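Local atomic coordinates of threonine synthase (Brucella melitensis bv. 1, PDB entry 4F4F), a protein that probably catalyses the pyridoxal-phosphate-dependent conversion of O-phospho-L-homoserine and water to L-threonine and phosphate, the final step of threonine biosynthesis. Residues K54-V59 / Q235-F240; E83-F88 / K117-Q122; T87-A92 / H110-A115; L124-D129 / G158-T163. All coordinates share one frame; numbering follows the deposited sequence.

Contact 1 of 4, residues K54-V59 / Q235-F240; sequences KSYVEV and QVVYYF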
# COMPACT_ATOMS: atom_id res chain seq x y z
N LYS A 54 17.58 17.62 0.57
CA LYS A 54 16.21 18.13 0.61
C LYS A 54 15.38 17.32 1.61
O LYS A 54 15.59 16.11 1.79
CB LYS A 54 15.58 18.04 -0.79
N SER A 55 14.38 17.97 2.16
CA SER A 55 13.44 17.33 3.08
C SER A 55 12.64 16.27 2.35
O SER A 55 12.57 16.26 1.11
CB SER A 55 12.50 18.39 3.66
OG SER A 55 11.55 18.76 2.70
N TYR A 56 12.02 15.36 3.12
CA TYR A 56 11.11 14.36 2.55
C TYR A 56 10.05 15.03 1.70
O TYR A 56 9.78 14.60 0.58
CB TYR A 56 10.42 13.50 3.65
CG TYR A 56 9.62 12.36 3.09
CD1 TYR A 56 8.31 12.54 2.66
CD2 TYR A 56 10.18 11.11 2.92
CE1 TYR A 56 7.57 11.52 2.11
CE2 TYR A 56 9.45 10.06 2.39
CZ TYR A 56 8.15 10.26 1.97
OH TYR A 56 7.43 9.22 1.41
N VAL A 57 9.44 16.10 2.23
CA VAL A 57 8.41 16.83 1.50
C VAL A 57 8.97 17.40 0.19
O VAL A 57 8.35 17.28 -0.82
CB VAL A 57 7.79 17.93 2.38
CG1 VAL A 57 6.96 18.92 1.57
CG2 VAL A 57 6.98 17.28 3.48
N GLU A 58 10.14 17.99 0.22
CA GLU A 58 10.72 18.55 -1.00
C GLU A 58 11.03 17.49 -2.05
O GLU A 58 10.85 17.72 -3.24
CB GLU A 58 11.99 19.33 -0.67
CG GLU A 58 11.73 20.63 0.07
CD GLU A 58 13.03 21.23 0.60
OE1 GLU A 58 13.92 20.49 1.07
OE2 GLU A 58 13.16 22.44 0.57
N VAL A 59 11.49 16.31 -1.61
CA VAL A 59 11.76 15.24 -2.54
C VAL A 59 10.44 14.74 -3.14
O VAL A 59 10.35 14.48 -4.33
CB VAL A 59 12.54 14.09 -1.89
CG1 VAL A 59 12.65 12.88 -2.82
CG2 VAL A 59 13.94 14.56 -1.49
N GLN A 235 4.23 6.10 -2.89
CA GLN A 235 5.22 5.20 -2.36
C GLN A 235 6.55 5.26 -3.12
O GLN A 235 7.59 4.89 -2.57
CB GLN A 235 4.65 3.81 -2.36
CG GLN A 235 3.46 3.69 -1.43
CD GLN A 235 3.10 2.26 -1.15
OE1 GLN A 235 2.08 1.77 -1.65
NE2 GLN A 235 3.98 1.52 -0.37
N VAL A 236 6.51 5.83 -4.32
CA VAL A 236 7.73 6.06 -5.11
C VAL A 236 8.75 6.91 -4.31
O VAL A 236 9.96 6.68 -4.38
CB VAL A 236 7.39 6.74 -6.44
CG1 VAL A 236 8.67 7.04 -7.24
CG2 VAL A 236 6.44 5.88 -7.26
N VAL A 237 8.24 7.83 -3.50
CA VAL A 237 9.05 8.81 -2.86
C VAL A 237 10.12 8.19 -1.95
O VAL A 237 11.29 8.58 -2.00
CB VAL A 237 8.21 9.84 -2.08
CG1 VAL A 237 9.11 10.85 -1.39
CG2 VAL A 237 7.23 10.59 -3.04
N TYR A 238 9.73 7.25 -1.10
CA TYR A 238 10.67 6.79 -0.09
C TYR A 238 11.80 5.93 -0.68
O TYR A 238 12.86 5.78 -0.07
CB TYR A 238 10.01 6.16 1.11
CG TYR A 238 9.03 5.08 0.82
CD1 TYR A 238 9.45 3.85 0.38
CD2 TYR A 238 7.69 5.25 1.10
CE1 TYR A 238 8.52 2.83 0.14
CE2 TYR A 238 6.78 4.24 0.87
CZ TYR A 238 7.20 3.05 0.39
OH TYR A 238 6.26 2.04 0.19
N TYR A 239 11.59 5.42 -1.88
CA TYR A 239 12.71 4.79 -2.60
C TYR A 239 13.77 5.83 -2.96
O TYR A 239 14.95 5.62 -2.69
CB TYR A 239 12.24 4.07 -3.85
CG TYR A 239 11.43 2.87 -3.52
CD1 TYR A 239 12.04 1.64 -3.31
CD2 TYR A 239 10.05 2.95 -3.44
CE1 TYR A 239 11.29 0.53 -3.01
CE2 TYR A 239 9.29 1.85 -3.09
CZ TYR A 239 9.93 0.63 -2.91
OH TYR A 239 9.21 -0.47 -2.63
N PHE A 240 13.35 6.99 -3.46
CA PHE A 240 14.26 8.09 -3.64
C PHE A 240 14.95 8.58 -2.35
O PHE A 240 16.17 8.76 -2.32
CB PHE A 240 13.56 9.29 -4.32
CG PHE A 240 13.43 9.13 -5.83
CD1 PHE A 240 12.38 8.40 -6.39
CD2 PHE A 240 14.32 9.74 -6.68
CE1 PHE A 240 12.24 8.28 -7.76
CE2 PHE A 240 14.20 9.60 -8.05
CZ PHE A 240 13.16 8.88 -8.59
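Tyr56 and Val59 of helix 56-64 pack on Val237, Tyr238 and Phe240 of helix 236-245 in a buried, apolar helix-helix contact. In this fold type II PLP enzyme it joins the N-terminal threonine synthase region to the region shared by PLP-dependent enzymes. Tyr56 is the long arm of the contact: with CG anti to the backbone N (chi1 -173°), its ring reaches across to the other helix. There Val237 CG1 sits over one ring face, offset toward the rim, in a CH-pi contact 4.0 Å from the centroid of the Tyr56 ring. The methyl comes closest at the phenol end, with Val237 CG1 3.5 Å from Tyr56 CZ. The edge of the same ring meets the next residue, Tyr238 CB lying 4.1 Å from Tyr56 CE2, and the two tyrosine side chains run alongside each other in the same direction. A long, flat side chain suits Tyr56, whose CB does not itself face the other helix, and its ring also packs edge-to-face with Tyr85. The Tyr238 side chain comes within about 7 Å of the bound PLP. Val59, a compact branched residue, covers the neighbouring turn: its CG1 stands 4.0 Å from Phe240 CB, while the rest of the Phe240 side chain leads away from Val59 and also packs on Val63, a turn further along helix 56-64, and on Ala271. What starts helix 56-64 just before these residues is a capping box. Ser55, the N-cap, takes the bond from Glu58 N to Ser55 OG at 3.0 Å, and Ser55 N returns one of 2.8 Å to the anti lone pair of Glu58 OE1.

Contact 2 of 4, residues E83-F88 / K117-Q122; sequences EAYGTF and KDVAMQ. With PLP (pyridoxal-5'-phosphate), chain C.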
# COMPACT_ATOMS: atom_id res chain seq x y z
N GLU A 83 1.09 18.82 4.56
CA GLU A 83 0.10 18.40 5.57
C GLU A 83 0.06 16.86 5.73
O GLU A 83 0.03 16.36 6.85
CB GLU A 83 -1.28 18.98 5.26
CG GLU A 83 -1.26 20.50 5.46
CD GLU A 83 -2.58 21.20 5.17
OE1 GLU A 83 -3.50 20.55 4.63
OE2 GLU A 83 -2.64 22.43 5.46
N ALA A 84 0.10 16.14 4.62
CA ALA A 84 0.14 14.70 4.65
C ALA A 84 1.29 14.16 5.53
O ALA A 84 1.08 13.30 6.40
CB ALA A 84 0.26 14.13 3.22
N TYR A 85 2.49 14.68 5.31
CA TYR A 85 3.65 14.11 6.00
C TYR A 85 3.92 14.77 7.36
O TYR A 85 4.68 14.25 8.18
CB TYR A 85 4.85 14.02 5.02
CG TYR A 85 4.40 13.08 3.92
CD1 TYR A 85 4.08 11.74 4.21
CD2 TYR A 85 4.20 13.53 2.62
CE1 TYR A 85 3.58 10.90 3.26
CE2 TYR A 85 3.71 12.68 1.64
CZ TYR A 85 3.42 11.37 1.96
OH TYR A 85 2.91 10.54 0.99
N GLY A 86 3.25 15.88 7.62
CA GLY A 86 3.19 16.46 8.96
C GLY A 86 2.48 15.53 9.94
O GLY A 86 2.66 15.65 11.15
N THR A 87 1.69 14.57 9.44
CA THR A 87 1.09 13.55 10.30
C THR A 87 2.04 12.45 10.75
O THR A 87 1.67 11.59 11.54
CB THR A 87 -0.13 12.85 9.65
OG1 THR A 87 0.28 11.97 8.62
CG2 THR A 87 -1.19 13.86 9.13
N PHE A 88 3.25 12.44 10.21
CA PHE A 88 4.25 11.43 10.56
C PHE A 88 5.11 12.00 11.68
O PHE A 88 5.69 13.08 11.54
CB PHE A 88 5.09 11.10 9.32
CG PHE A 88 4.48 10.07 8.42
CD1 PHE A 88 3.29 10.32 7.78
CD2 PHE A 88 5.11 8.84 8.26
CE1 PHE A 88 2.69 9.34 7.00
CE2 PHE A 88 4.53 7.87 7.47
CZ PHE A 88 3.33 8.13 6.84
N LYS A 117 0.79 1.76 4.93
CA LYS A 117 -0.34 2.32 4.15
C LYS A 117 -0.65 3.81 4.46
O LYS A 117 -1.19 4.52 3.62
CB LYS A 117 -1.59 1.42 4.26
CG LYS A 117 -1.38 0.11 3.54
CD LYS A 117 -2.60 -0.79 3.60
CE LYS A 117 -2.34 -2.17 2.98
NZ LYS A 117 -1.30 -2.92 3.71
N ASP A 118 -0.19 4.30 5.61
CA ASP A 118 -0.29 5.72 5.92
C ASP A 118 0.39 6.60 4.87
O ASP A 118 -0.07 7.70 4.63
CB ASP A 118 0.37 6.07 7.23
CG ASP A 118 -0.32 5.46 8.43
OD1 ASP A 118 -1.54 5.20 8.37
OD2 ASP A 118 0.38 5.24 9.44
N VAL A 119 1.50 6.14 4.31
CA VAL A 119 2.31 6.98 3.40
C VAL A 119 1.42 7.38 2.23
O VAL A 119 1.27 8.56 1.95
CB VAL A 119 3.59 6.29 2.88
CG1 VAL A 119 4.26 7.15 1.79
CG2 VAL A 119 4.57 5.95 4.01
N ALA A 120 0.84 6.39 1.57
CA ALA A 120 0.01 6.71 0.41
C ALA A 120 -1.36 7.30 0.86
O ALA A 120 -1.84 8.23 0.25
CB ALA A 120 -0.21 5.49 -0.49
N MET A 121 -1.98 6.75 1.90
CA MET A 121 -3.33 7.18 2.25
C MET A 121 -3.42 8.65 2.62
O MET A 121 -4.36 9.35 2.24
CB MET A 121 -3.91 6.39 3.42
CG MET A 121 -4.26 5.02 3.02
SD MET A 121 -5.87 4.93 2.25
CE MET A 121 -5.94 3.20 2.76
N GLN A 122 -2.45 9.13 3.38
CA GLN A 122 -2.53 10.48 3.92
C GLN A 122 -2.47 11.50 2.78
O GLN A 122 -3.12 12.54 2.84
CB GLN A 122 -1.40 10.70 4.95
CG GLN A 122 -1.61 10.02 6.29
CD GLN A 122 -2.77 10.60 7.07
OE1 GLN A 122 -3.09 11.79 6.94
NE2 GLN A 122 -3.44 9.74 7.85
N1 PLP C . 3.23 -5.31 5.29
C2 PLP C . 2.24 -4.64 5.99
C2A PLP C . 2.35 -4.28 7.46
C3 PLP C . 1.00 -4.22 5.28
O3 PLP C . 0.02 -3.54 5.97
C4 PLP C . 0.90 -4.58 3.82
C4A PLP C . -0.28 -4.20 2.98
C5 PLP C . 2.02 -5.29 3.16
C6 PLP C . 3.15 -5.61 3.96
C5A PLP C . 1.94 -5.61 1.66
O4P PLP C . 1.89 -4.41 0.78
P PLP C . 1.57 -4.41 -0.84
O1P PLP C . 2.52 -5.44 -1.43
O2P PLP C . 0.11 -4.80 -0.92
O3P PLP C . 1.81 -3.01 -1.37
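Tyr85 OH gives the one hydrogen bond between the end of helix 74-86 and the first turns of helix 117-134, donating to Val119 O at 2.7 Å. The hydroxyl stands well above the carbonyl plane, 41° out of it, and so not on a lone pair. A second polar link stays within residues 83-88: Thr87 OG1 donates to Ala84 O at 2.7 Å, folding the threonine side chain back on the last turn.

Van der Waals packing does the rest. The small Ala84 lets the backbones come close, its CA only 5.0 Å from Gln122 CA. Phe88, with CG anti to its carbonyl carbon (chi1 -85°), drives the CZ end of its ring at the helix: Phe88 CZ is 3.6 Å from Asp118 CB, and Val119 N lies at the ring edge. Val119 divides its two methyls between the aromatics, CG2 being 3.8 Å from Phe88 CZ while CG1 touches Tyr85. Gln122, bent at chi2, lays its CG 3.6 Å from Thr87 OG1, and its amide is spent on Arg126 and on Glu155 O. The Asp118 carboxylate likewise turns elsewhere, to Thr113.

Lys117 points away from all this and carries the covalent interaction. Its chain is extended as far as CE and bent at chi4, and NZ is joined to PLP C4A at 1.8 Å; a weak hydrogen bond runs from NZ to PLP O3. Backbone N atoms of Gly260, Asn261, Phe262 and Asp264, with Thr414 OG1, also bond the cofactor. A lysine in the first turn of a helix, linked to C4A, is consistent with the Schiff-base lysine of fold type II PLP enzymes, although the modelled link is longer than a C=N bond.

Contact 3 of 4, residues T87-A92 / H110-A115; sequences TFRHDA and HGPTLA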
# COMPACT_ATOMS: atom_id res chain seq x y z
N THR A 87 1.69 14.57 9.44
CA THR A 87 1.09 13.55 10.30
C THR A 87 2.04 12.45 10.75
O THR A 87 1.67 11.59 11.54
CB THR A 87 -0.13 12.85 9.65
OG1 THR A 87 0.28 11.97 8.62
CG2 THR A 87 -1.19 13.86 9.13
N PHE A 88 3.25 12.44 10.21
CA PHE A 88 4.25 11.43 10.56
C PHE A 88 5.11 12.00 11.68
O PHE A 88 5.69 13.08 11.54
CB PHE A 88 5.09 11.10 9.32
CG PHE A 88 4.48 10.07 8.42
CD1 PHE A 88 3.29 10.32 7.78
CD2 PHE A 88 5.11 8.84 8.26
CE1 PHE A 88 2.69 9.34 7.00
CE2 PHE A 88 4.53 7.87 7.47
CZ PHE A 88 3.33 8.13 6.84
N ARG A 89 5.20 11.27 12.78
CA ARG A 89 5.94 11.72 13.97
C ARG A 89 7.40 11.30 13.80
O ARG A 89 7.91 10.41 14.50
CB ARG A 89 5.36 11.09 15.22
CG ARG A 89 4.02 11.66 15.70
CD ARG A 89 2.82 11.40 14.78
NE ARG A 89 1.59 11.78 15.51
CZ ARG A 89 0.34 11.77 15.02
NH1 ARG A 89 -0.65 12.12 15.83
NH2 ARG A 89 0.06 11.42 13.77
N HIS A 90 8.05 11.87 12.81
CA HIS A 90 9.48 11.69 12.63
C HIS A 90 9.90 12.73 11.65
O HIS A 90 9.28 12.88 10.58
CB HIS A 90 9.88 10.29 12.11
CG HIS A 90 11.33 10.01 12.32
ND1 HIS A 90 12.30 10.62 11.61
CD2 HIS A 90 11.98 9.24 13.29
CE1 HIS A 90 13.50 10.22 12.05
NE2 HIS A 90 13.31 9.38 13.09
N ASP A 91 10.96 13.47 11.97
CA ASP A 91 11.40 14.56 11.10
C ASP A 91 11.80 14.10 9.69
O ASP A 91 11.63 14.84 8.73
CB ASP A 91 12.57 15.35 11.76
CG ASP A 91 12.10 16.25 12.90
OD1 ASP A 91 10.88 16.48 13.01
OD2 ASP A 91 12.93 16.69 13.71
N ALA A 92 12.40 12.91 9.58
CA ALA A 92 12.73 12.34 8.27
C ALA A 92 11.55 11.71 7.53
O ALA A 92 11.72 11.28 6.37
CB ALA A 92 13.82 11.28 8.43
N HIS A 110 6.07 5.44 11.15
CA HIS A 110 5.95 6.63 11.99
C HIS A 110 4.71 7.46 11.77
O HIS A 110 4.54 8.52 12.40
CB HIS A 110 7.22 7.46 11.89
CG HIS A 110 8.43 6.73 12.43
ND1 HIS A 110 8.74 6.74 13.73
CD2 HIS A 110 9.36 5.93 11.79
CE1 HIS A 110 9.83 5.99 13.92
NE2 HIS A 110 10.22 5.51 12.73
N GLY A 111 3.83 7.00 10.89
CA GLY A 111 2.60 7.71 10.61
C GLY A 111 1.48 7.32 11.58
O GLY A 111 1.71 6.51 12.48
N PRO A 112 0.28 7.88 11.37
CA PRO A 112 -0.81 7.85 12.35
C PRO A 112 -1.30 6.48 12.74
O PRO A 112 -1.88 6.37 13.80
CB PRO A 112 -1.95 8.61 11.64
CG PRO A 112 -1.25 9.48 10.68
CD PRO A 112 -0.07 8.72 10.22
N THR A 113 -1.07 5.45 11.91
CA THR A 113 -1.50 4.09 12.29
C THR A 113 -0.37 3.09 12.38
O THR A 113 -0.60 1.87 12.37
CB THR A 113 -2.65 3.52 11.38
OG1 THR A 113 -2.16 3.22 10.06
CG2 THR A 113 -3.85 4.45 11.35
N LEU A 114 0.87 3.60 12.46
CA LEU A 114 2.05 2.77 12.65
C LEU A 114 2.23 1.73 11.56
O LEU A 114 2.73 0.63 11.80
CB LEU A 114 1.98 2.08 14.02
CG LEU A 114 1.64 2.98 15.21
CD1 LEU A 114 1.70 2.17 16.51
CD2 LEU A 114 2.55 4.19 15.26
N ALA A 115 1.82 2.06 10.35
CA ALA A 115 1.94 1.13 9.23
C ALA A 115 2.04 1.83 7.87
O ALA A 115 1.59 2.95 7.68
CB ALA A 115 0.77 0.15 9.23
O HOH W 1 7.53 8.00 15.67
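Phe88 and Gly111 meet in a CH-pi contact where two loops come together beside the beta hairpin of strands 96-100 and 103-107, one loop leading into the hairpin and the other out of it. This is the tight part. Gly111 CA lies over the centre of the Phe88 ring, 3.5 Å from its centroid and 8° off the normal; lacking a side chain, the glycine can lie flat on the face. It also begins the type I beta turn 111-114. Beside it, Arg89 N donates to His110 O at 2.9 Å, and Pro112 sets CG 3.6 Å from Thr87 OG1, a rigid ring suited to a turn.

Toward solvent the fit is looser. Arg89, at the centre of an inverse gamma turn, curls back through a bend at chi2 (67°) to give NH2 to Thr87 O at 2.8 Å, its guanidinium also making a cation-pi contact with Trp437. His90 turns its edge to the face of His110, ring centroids 4.9 Å apart and planes at 58°. The His110 ring is held at both nitrogens: NE2 bonds Glu107, while ND1 meets, near the ring plane and at 2.6 Å, a water that donates to Arg89 O at 2.7 Å.

Contact 4 of 4, residues L124-D129 / G158-T163; sequences LARMMD and GGRDNT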
# COMPACT_ATOMS: atom_id res chain seq x y z
N LEU A 124 -3.21 10.58 -0.64
CA LEU A 124 -4.38 10.21 -1.47
C LEU A 124 -5.65 10.91 -0.97
O LEU A 124 -6.41 11.45 -1.77
CB LEU A 124 -4.63 8.68 -1.45
CG LEU A 124 -5.93 8.19 -2.11
CD1 LEU A 124 -5.89 8.66 -3.57
CD2 LEU A 124 -6.11 6.69 -2.10
N ALA A 125 -5.91 10.88 0.32
CA ALA A 125 -7.16 11.47 0.84
C ALA A 125 -7.21 13.00 0.57
O ALA A 125 -8.27 13.53 0.21
CB ALA A 125 -7.39 11.13 2.31
N ARG A 126 -6.05 13.66 0.66
CA ARG A 126 -5.95 15.10 0.40
C ARG A 126 -6.00 15.44 -1.08
O ARG A 126 -6.64 16.41 -1.46
CB ARG A 126 -4.69 15.70 1.06
CG ARG A 126 -4.76 15.65 2.57
CD ARG A 126 -3.52 16.10 3.31
NE ARG A 126 -3.75 16.27 4.75
CZ ARG A 126 -3.73 15.26 5.64
NH1 ARG A 126 -3.50 14.00 5.25
NH2 ARG A 126 -3.94 15.49 6.91
N MET A 127 -5.37 14.63 -1.92
CA MET A 127 -5.44 14.83 -3.36
C MET A 127 -6.88 14.67 -3.81
O MET A 127 -7.39 15.46 -4.60
CB MET A 127 -4.53 13.83 -4.11
CG MET A 127 -3.06 14.08 -3.85
SD MET A 127 -1.99 13.20 -4.96
CE MET A 127 -2.35 11.46 -4.61
N MET A 128 -7.55 13.62 -3.30
CA MET A 128 -8.93 13.36 -3.66
C MET A 128 -9.82 14.51 -3.19
O MET A 128 -10.71 14.93 -3.92
CB MET A 128 -9.41 12.04 -3.09
CG MET A 128 -10.83 11.68 -3.52
SD MET A 128 -11.42 10.08 -2.90
CE MET A 128 -10.10 8.98 -3.40
N ASP A 129 -9.59 15.03 -1.99
CA ASP A 129 -10.40 16.15 -1.46
C ASP A 129 -10.30 17.37 -2.40
O ASP A 129 -11.29 18.06 -2.66
CB ASP A 129 -9.89 16.50 -0.07
CG ASP A 129 -10.98 16.92 0.88
OD1 ASP A 129 -12.07 16.32 0.89
OD2 ASP A 129 -10.70 17.80 1.70
N GLY A 158 -10.54 11.05 7.71
CA GLY A 158 -11.07 11.77 8.86
C GLY A 158 -10.77 13.26 8.71
O GLY A 158 -9.62 13.72 8.57
N GLY A 159 -11.83 14.05 8.69
CA GLY A 159 -11.63 15.48 8.69
C GLY A 159 -11.39 16.07 7.34
O GLY A 159 -11.18 17.27 7.26
N ARG A 160 -11.47 15.28 6.26
CA ARG A 160 -11.44 15.86 4.94
C ARG A 160 -12.80 16.59 4.72
O ARG A 160 -13.81 16.27 5.39
CB ARG A 160 -11.16 14.82 3.84
CG ARG A 160 -9.86 14.00 4.00
CD ARG A 160 -8.58 14.75 3.66
NE ARG A 160 -8.28 15.82 4.61
CZ ARG A 160 -7.66 15.66 5.78
NH1 ARG A 160 -7.43 16.73 6.53
NH2 ARG A 160 -7.25 14.45 6.21
N ASP A 161 -12.81 17.57 3.83
CA ASP A 161 -13.99 18.39 3.62
C ASP A 161 -15.05 17.71 2.72
O ASP A 161 -16.24 17.87 2.96
CB ASP A 161 -13.59 19.75 3.04
CG ASP A 161 -12.58 20.53 3.93
OD1 ASP A 161 -12.58 20.36 5.17
OD2 ASP A 161 -11.80 21.33 3.36
N ASN A 162 -14.61 16.97 1.71
CA ASN A 162 -15.51 16.55 0.62
C ASN A 162 -15.87 15.05 0.60
O ASN A 162 -16.49 14.58 -0.36
CB ASN A 162 -14.91 16.98 -0.72
CG ASN A 162 -14.74 18.49 -0.80
OD1 ASN A 162 -13.67 19.02 -1.09
ND2 ASN A 162 -15.78 19.19 -0.47
N THR A 163 -15.51 14.35 1.68
CA THR A 163 -15.72 12.90 1.81
C THR A 163 -16.31 12.56 3.18
O THR A 163 -16.18 13.33 4.14
CB THR A 163 -14.43 12.09 1.60
OG1 THR A 163 -13.43 12.52 2.53
CG2 THR A 163 -13.93 12.24 0.17
O HOH W 2 -11.21 13.45 0.85
O HOH W 3 -8.01 18.13 2.57
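Asp129 puts its carboxylate against the backbone of residues 160-162, which offers it two successive N-H groups. Asn162 N donates to Asp129 OD1 at 2.7 Å and Asp161 N to Asp129 OD2 at 3.0 Å, the latter on the syn lone pair. An aspartate suits this place because two oxygens can answer two amides at once.

Two waters complete this shell. One donates to Asp129 OD1 and Ala125 O and accepts from Thr163 OG1; the other donates to Asp129 OD2 at 2.8 Å and takes a weak bond from Arg160 NE.

Further out, Arg160 folds back through bends at chi2 (-76°) and chi3 (68°), so that its CD rests 4.0 Å from Ala125 CB and its guanidinium slides over that of Arg126. The two planes are 35° apart, with Arg126 NH2 and Arg160 NH2 at 3.5 Å. Each cation has its own holder, Ala156 O for Arg160 NH2 and Gln122 OE1 for Arg126 NH1; the Asp129 carboxylate, beyond salt-bridge range of Arg160, may offset part of its charge.

Residues 158-163 close the beta-alpha-beta crossover that runs from strand 139-144 through helix 148-157 into the adjacent parallel strand 163-170, and Asp129 ties that return to helix 117-134.

Helix 117-134 links contacts 2 and 4: Lys117, in its first turn, carries PLP, and a later part holds the loop into strand 163-170, so contact 4 sits farther from the cofactor, with Ala125 about 11 Å from Lys117 between side chains. Contacts 2 and 3 share Thr87 and Phe88, their centres 7 Å apart, and are joined by a probable hydrogen bond of 2.7 Å between Asp118 OD1 and Thr113 OG1. Contact 1 abuts contact 2 through Tyr56 OH, 3.8 Å from Val119 CG1. Between contacts 2 and 4, Arg126 NE lies 3.7 Å from Glu83 CB. Contacts 1 and 4 do not touch, their nearest atoms being about 9 Å apart.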